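Local coordinates for protein AlyQ (Persicobacter sp. CCB-QB2, PDB 7D2A) that binds uronic acid sugars of alginate through a family 32 carbohydrate-binding module, a calcium-containing beta-sandwich, at residues H6-S17 / W123-A134. Sequence-based numbering, arbitrary orientation.
Sequences HMQYDIVAVTAS and WNSITEVAIFHA. With CA (calcium ion), chain C; MAW (4-deoxy-alpha-L-erythro-hex-4-enopyranuronic acid), chain B.
Met7 and His133 form an antiparallel hydrogen-bonded pair where the first and last modelled residues of this F5/8 type C (CBM32) beta-sandwich come together, strand 7-8 running antiparallel to the last strand. Met7 N gives a nearly straight bond (172°) to His133 O at 2.8 Å, and His133 N returns a more bent one to Met7 O. Past Gln8, Tyr9 N donates a further hydrogen bond to Ile131 O at 2.9 Å. A water then takes over: it accepts from Ile131 N and Gln8 NE2 and donates to Tyr9 O. Gln8 reaches it with CG anti to the backbone N (chi1 176°) and the chain extended, passing CG over one face of the Phe132 ring. Tyr9 OH lies against His133 CB but bonds to Thr54 O on strand 52-62. Further in, Ile11 CD1 meets Ile131 CD1 at 3.8 Å, before the chain passes to strand 13-16 of the other sheet. Down the last strand, a classic beta bulge at Thr127 and Glu128 supplies Thr127 O and Glu128 OE2 to the calcium, whose site Asn26, Asp29, Asn31 and Thr34 complete. At the far end one face of the Trp123 ring lies against the unsaturated uronate, MAW C3 standing 3.6 Å from the ring plane; an alanine here would probably leave that sugar face without its aromatic platform. Asp20, Arg35, Arg68 and Asn121 hydrogen-bond to the same sugar, and Ser125 OG donates to its carboxylate O6B at 2.6 Å.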
loop_
_atom_site.group_PDB
_atom_site.type_symbol
_atom_site.label_atom_id
_atom_site.label_comp_id
_atom_site.label_asym_id
_atom_site.label_seq_id
_atom_site.Cartn_x
_atom_site.Cartn_y
_atom_site.Cartn_z
ATOM N N HIS A 6 6.503 -13.284 -14.124
ATOM C CA HIS A 6 5.876 -12.250 -13.254
ATOM C C HIS A 6 4.994 -12.971 -12.210
ATOM O O HIS A 6 4.200 -13.812 -12.630
ATOM C CB HIS A 6 5.109 -11.254 -14.131
ATOM C CG HIS A 6 4.969 -9.863 -13.620
ATOM N ND1 HIS A 6 5.520 -8.785 -14.280
ATOM C CD2 HIS A 6 4.291 -9.355 -12.564
ATOM C CE1 HIS A 6 5.202 -7.669 -13.645
ATOM N NE2 HIS A 6 4.454 -7.987 -12.575
ATOM N N MET A 7 5.257 -12.812 -10.916
ATOM C CA MET A 7 4.554 -13.513 -9.811
ATOM C C MET A 7 3.672 -12.473 -9.114
ATOM O O MET A 7 4.233 -11.459 -8.720
ATOM C CB MET A 7 5.500 -14.074 -8.732
ATOM C CG MET A 7 6.446 -15.165 -9.184
ATOM S SD MET A 7 5.656 -16.760 -9.234
ATOM C CE MET A 7 5.179 -16.947 -7.518
ATOM N N GLN A 8 2.295 -12.702 -8.815
ATOM C CA GLN A 8 1.500 -11.898 -7.884
ATOM C C GLN A 8 1.255 -12.761 -6.667
ATOM O O GLN A 8 0.642 -13.826 -6.771
ATOM C CB GLN A 8 0.145 -11.504 -8.464
ATOM C CG GLN A 8 -0.613 -10.755 -7.353
ATOM C CD GLN A 8 -2.074 -10.456 -7.523
ATOM O OE1 GLN A 8 -2.611 -10.825 -8.560
ATOM N NE2 GLN A 8 -2.730 -9.818 -6.522
ATOM N N TYR A 9 1.727 -12.333 -5.513
ATOM C CA TYR A 9 1.628 -13.107 -4.271
ATOM C C TYR A 9 0.272 -12.900 -3.632
ATOM O O TYR A 9 -0.249 -11.797 -3.561
ATOM C CB TYR A 9 2.701 -12.703 -3.282
ATOM C CG TYR A 9 4.109 -12.974 -3.735
ATOM C CD1 TYR A 9 4.547 -14.258 -3.963
ATOM C CD2 TYR A 9 4.993 -11.941 -3.992
ATOM C CE1 TYR A 9 5.856 -14.513 -4.342
ATOM C CE2 TYR A 9 6.280 -12.180 -4.421
ATOM C CZ TYR A 9 6.727 -13.478 -4.602
ATOM O OH TYR A 9 8.043 -13.736 -4.986
ATOM N N ASP A 10 -0.251 -13.986 -3.088
ATOM C CA ASP A 10 -1.408 -13.850 -2.188
ATOM C C ASP A 10 -1.060 -12.952 -1.003
ATOM O O ASP A 10 0.090 -13.020 -0.499
ATOM C CB ASP A 10 -1.840 -15.189 -1.602
ATOM C CG ASP A 10 -2.832 -15.964 -2.437
ATOM O OD1 ASP A 10 -3.081 -15.618 -3.592
ATOM O OD2 ASP A 10 -3.352 -16.938 -1.830
ATOM N N ILE A 11 -2.040 -12.188 -0.573
ATOM C CA ILE A 11 -1.945 -11.407 0.682
ATOM C C ILE A 11 -2.879 -12.089 1.694
ATOM O O ILE A 11 -4.126 -12.048 1.491
ATOM C CB ILE A 11 -2.257 -9.914 0.458
ATOM C CG1 ILE A 11 -1.221 -9.288 -0.489
ATOM C CG2 ILE A 11 -2.336 -9.214 1.817
ATOM C CD1 ILE A 11 -1.549 -7.874 -0.944
ATOM N N VAL A 12 -2.300 -12.751 2.699
ATOM C CA VAL A 12 -3.073 -13.660 3.598
ATOM C C VAL A 12 -3.764 -12.882 4.710
ATOM O O VAL A 12 -4.679 -13.454 5.353
ATOM C CB VAL A 12 -2.210 -14.796 4.157
ATOM C CG1 VAL A 12 -1.499 -15.505 3.012
ATOM C CG2 VAL A 12 -1.232 -14.336 5.227
ATOM N N ALA A 13 -3.338 -11.660 5.000
ATOM C CA ALA A 13 -3.874 -10.837 6.095
ATOM C C ALA A 13 -3.455 -9.392 5.818
ATOM O O ALA A 13 -2.379 -9.154 5.220
ATOM C CB ALA A 13 -3.331 -11.345 7.410
ATOM N N VAL A 14 -4.286 -8.458 6.245
ATOM C CA VAL A 14 -4.020 -7.007 6.216
ATOM C C VAL A 14 -4.418 -6.427 7.564
ATOM O O VAL A 14 -5.472 -6.783 8.105
ATOM C CB VAL A 14 -4.775 -6.282 5.077
ATOM C CG1 VAL A 14 -4.269 -4.880 4.848
ATOM C CG2 VAL A 14 -4.763 -7.044 3.777
ATOM N N THR A 15 -3.560 -5.608 8.115
ATOM C CA THR A 15 -3.855 -4.816 9.324
ATOM C C THR A 15 -3.597 -3.357 9.012
ATOM O O THR A 15 -2.907 -3.036 8.015
ATOM C CB THR A 15 -3.014 -5.286 10.507
ATOM O OG1 THR A 15 -1.649 -4.993 10.226
ATOM C CG2 THR A 15 -3.237 -6.748 10.819
ATOM N N ALA A 16 -3.928 -2.478 9.949
ATOM C CA ALA A 16 -3.593 -1.055 9.777
ATOM C C ALA A 16 -3.513 -0.352 11.126
ATOM O O ALA A 16 -4.102 -0.808 12.075
ATOM C CB ALA A 16 -4.597 -0.358 8.891
ATOM N N SER A 17 -2.839 0.775 11.133
ATOM C CA SER A 17 -2.719 1.671 12.309
ATOM C C SER A 17 -4.091 2.167 12.775
ATOM O O SER A 17 -4.221 2.454 13.968
ATOM C CB SER A 17 -1.784 2.786 12.036
ATOM O OG SER A 17 -2.178 3.563 10.933
ATOM N N TRP A 123 -6.302 12.745 4.488
ATOM C CA TRP A 123 -6.687 11.315 4.461
ATOM C C TRP A 123 -5.682 10.483 3.651
ATOM O O TRP A 123 -5.007 10.958 2.720
ATOM C CB TRP A 123 -8.101 11.085 3.929
ATOM C CG TRP A 123 -9.126 11.501 4.930
ATOM C CD1 TRP A 123 -9.644 12.753 5.164
ATOM C CD2 TRP A 123 -9.713 10.620 5.878
ATOM N NE1 TRP A 123 -10.548 12.669 6.197
ATOM C CE2 TRP A 123 -10.603 11.382 6.665
ATOM C CE3 TRP A 123 -9.612 9.242 6.112
ATOM C CZ2 TRP A 123 -11.361 10.817 7.681
ATOM C CZ3 TRP A 123 -10.377 8.696 7.102
ATOM C CH2 TRP A 123 -11.266 9.464 7.877
ATOM N N ASN A 124 -5.617 9.222 4.016
ATOM C CA ASN A 124 -4.905 8.182 3.239
ATOM C C ASN A 124 -5.946 7.143 2.861
ATOM O O ASN A 124 -6.514 6.474 3.727
ATOM C CB ASN A 124 -3.813 7.516 4.063
ATOM C CG ASN A 124 -2.932 8.546 4.715
ATOM O OD1 ASN A 124 -2.098 9.118 4.021
ATOM N ND2 ASN A 124 -3.172 8.804 6.012
ATOM N N SER A 125 -6.216 7.056 1.548
ATOM C CA SER A 125 -7.308 6.186 1.078
ATOM C C SER A 125 -6.823 5.402 -0.140
ATOM O O SER A 125 -6.535 6.006 -1.184
ATOM C CB SER A 125 -8.547 7.042 0.745
ATOM O OG SER A 125 -9.056 7.620 1.978
ATOM N N ILE A 126 -6.809 4.093 -0.015
ATOM C CA ILE A 126 -6.244 3.145 -0.993
ATOM C C ILE A 126 -7.343 2.172 -1.380
ATOM O O ILE A 126 -7.924 1.555 -0.479
ATOM C CB ILE A 126 -4.973 2.455 -0.461
ATOM C CG1 ILE A 126 -3.909 3.516 -0.101
ATOM C CG2 ILE A 126 -4.489 1.439 -1.468
ATOM C CD1 ILE A 126 -2.662 2.930 0.540
ATOM N N THR A 127 -7.596 2.003 -2.704
ATOM C CA THR A 127 -8.665 1.080 -3.114
ATOM C C THR A 127 -8.168 -0.346 -3.334
ATOM O O THR A 127 -8.929 -1.300 -3.057
ATOM C CB THR A 127 -9.364 1.621 -4.363
ATOM O OG1 THR A 127 -8.389 1.679 -5.396
ATOM C CG2 THR A 127 -9.986 2.975 -4.143
ATOM N N GLU A 128 -6.945 -0.539 -3.790
ATOM C CA GLU A 128 -6.412 -1.883 -4.108
ATOM C C GLU A 128 -4.917 -1.875 -3.888
ATOM O O GLU A 128 -4.291 -0.839 -4.279
ATOM C CB GLU A 128 -6.761 -2.259 -5.548
ATOM C CG GLU A 128 -8.226 -2.639 -5.751
ATOM C CD GLU A 128 -8.599 -3.909 -5.002
ATOM O OE1 GLU A 128 -8.040 -4.984 -5.385
ATOM O OE2 GLU A 128 -9.453 -3.894 -4.059
ATOM N N VAL A 129 -4.365 -2.982 -3.421
ATOM C CA VAL A 129 -2.903 -3.209 -3.404
ATOM C C VAL A 129 -2.619 -4.592 -3.939
ATOM O O VAL A 129 -3.377 -5.539 -3.585
ATOM C CB VAL A 129 -2.346 -3.018 -1.988
ATOM C CG1 VAL A 129 -0.868 -3.448 -1.902
ATOM C CG2 VAL A 129 -2.447 -1.591 -1.537
ATOM N N ALA A 130 -1.513 -4.727 -4.640
ATOM C CA ALA A 130 -1.017 -6.029 -5.104
ATOM C C ALA A 130 0.502 -6.027 -5.004
ATOM O O ALA A 130 1.137 -4.979 -5.134
ATOM C CB ALA A 130 -1.554 -6.337 -6.466
ATOM N N ILE A 131 1.105 -7.166 -4.770
ATOM C CA ILE A 131 2.532 -7.272 -4.399
ATOM C C ILE A 131 3.077 -8.360 -5.281
ATOM O O ILE A 131 2.479 -9.518 -5.258
ATOM C CB ILE A 131 2.708 -7.592 -2.906
ATOM C CG1 ILE A 131 2.107 -6.453 -2.075
ATOM C CG2 ILE A 131 4.161 -7.857 -2.574
ATOM C CD1 ILE A 131 2.086 -6.696 -0.598
ATOM N N PHE A 132 4.232 -8.069 -5.935
ATOM C CA PHE A 132 4.785 -8.855 -7.050
ATOM C C PHE A 132 6.265 -9.149 -6.895
ATOM O O PHE A 132 7.055 -8.383 -6.296
ATOM C CB PHE A 132 4.596 -8.081 -8.354
ATOM C CG PHE A 132 3.163 -7.805 -8.696
ATOM C CD1 PHE A 132 2.517 -6.762 -8.066
ATOM C CD2 PHE A 132 2.475 -8.579 -9.600
ATOM C CE1 PHE A 132 1.211 -6.445 -8.392
ATOM C CE2 PHE A 132 1.135 -8.285 -9.893
ATOM C CZ PHE A 132 0.526 -7.230 -9.283
ATOM N N HIS A 133 6.678 -10.228 -7.545
ATOM C CA HIS A 133 8.052 -10.393 -8.071
ATOM C C HIS A 133 7.929 -10.230 -9.575
ATOM O O HIS A 133 7.455 -11.202 -10.258
ATOM C CB HIS A 133 8.646 -11.704 -7.609
ATOM C CG HIS A 133 10.074 -11.865 -7.984
ATOM N ND1 HIS A 133 10.739 -13.085 -7.859
ATOM C CD2 HIS A 133 10.958 -10.968 -8.459
ATOM C CE1 HIS A 133 11.995 -12.897 -8.268
ATOM N NE2 HIS A 133 12.166 -11.611 -8.623
ATOM N N ALA A 134 8.209 -9.032 -10.075
ATOM C CA ALA A 134 8.004 -8.623 -11.483
ATOM C C ALA A 134 9.230 -8.977 -12.319
ATOM O O ALA A 134 10.390 -8.928 -11.806
ATOM C CB ALA A 134 7.711 -7.155 -11.515
HETATM CA CA CA C . -10.970 -2.478 -2.921
HETATM C C1 MAW B . -13.282 11.496 4.108
HETATM C C2 MAW B . -13.979 10.205 4.272
HETATM O O2 MAW B . -14.906 9.898 3.192
HETATM C C3 MAW B . -12.868 9.123 4.362
HETATM O O3 MAW B . -13.405 7.823 4.202
HETATM C C4 MAW B . -11.806 9.405 3.288
HETATM C C5 MAW B . -11.781 10.497 2.562
HETATM O O5 MAW B . -12.747 11.562 2.776
HETATM C C6 MAW B . -10.802 10.793 1.558
HETATM O O6A MAW B . -10.880 11.924 0.980
HETATM O O6B MAW B . -9.845 9.972 1.287
HETATM O O HOH W 1 -0.878 -9.298 -4.373
#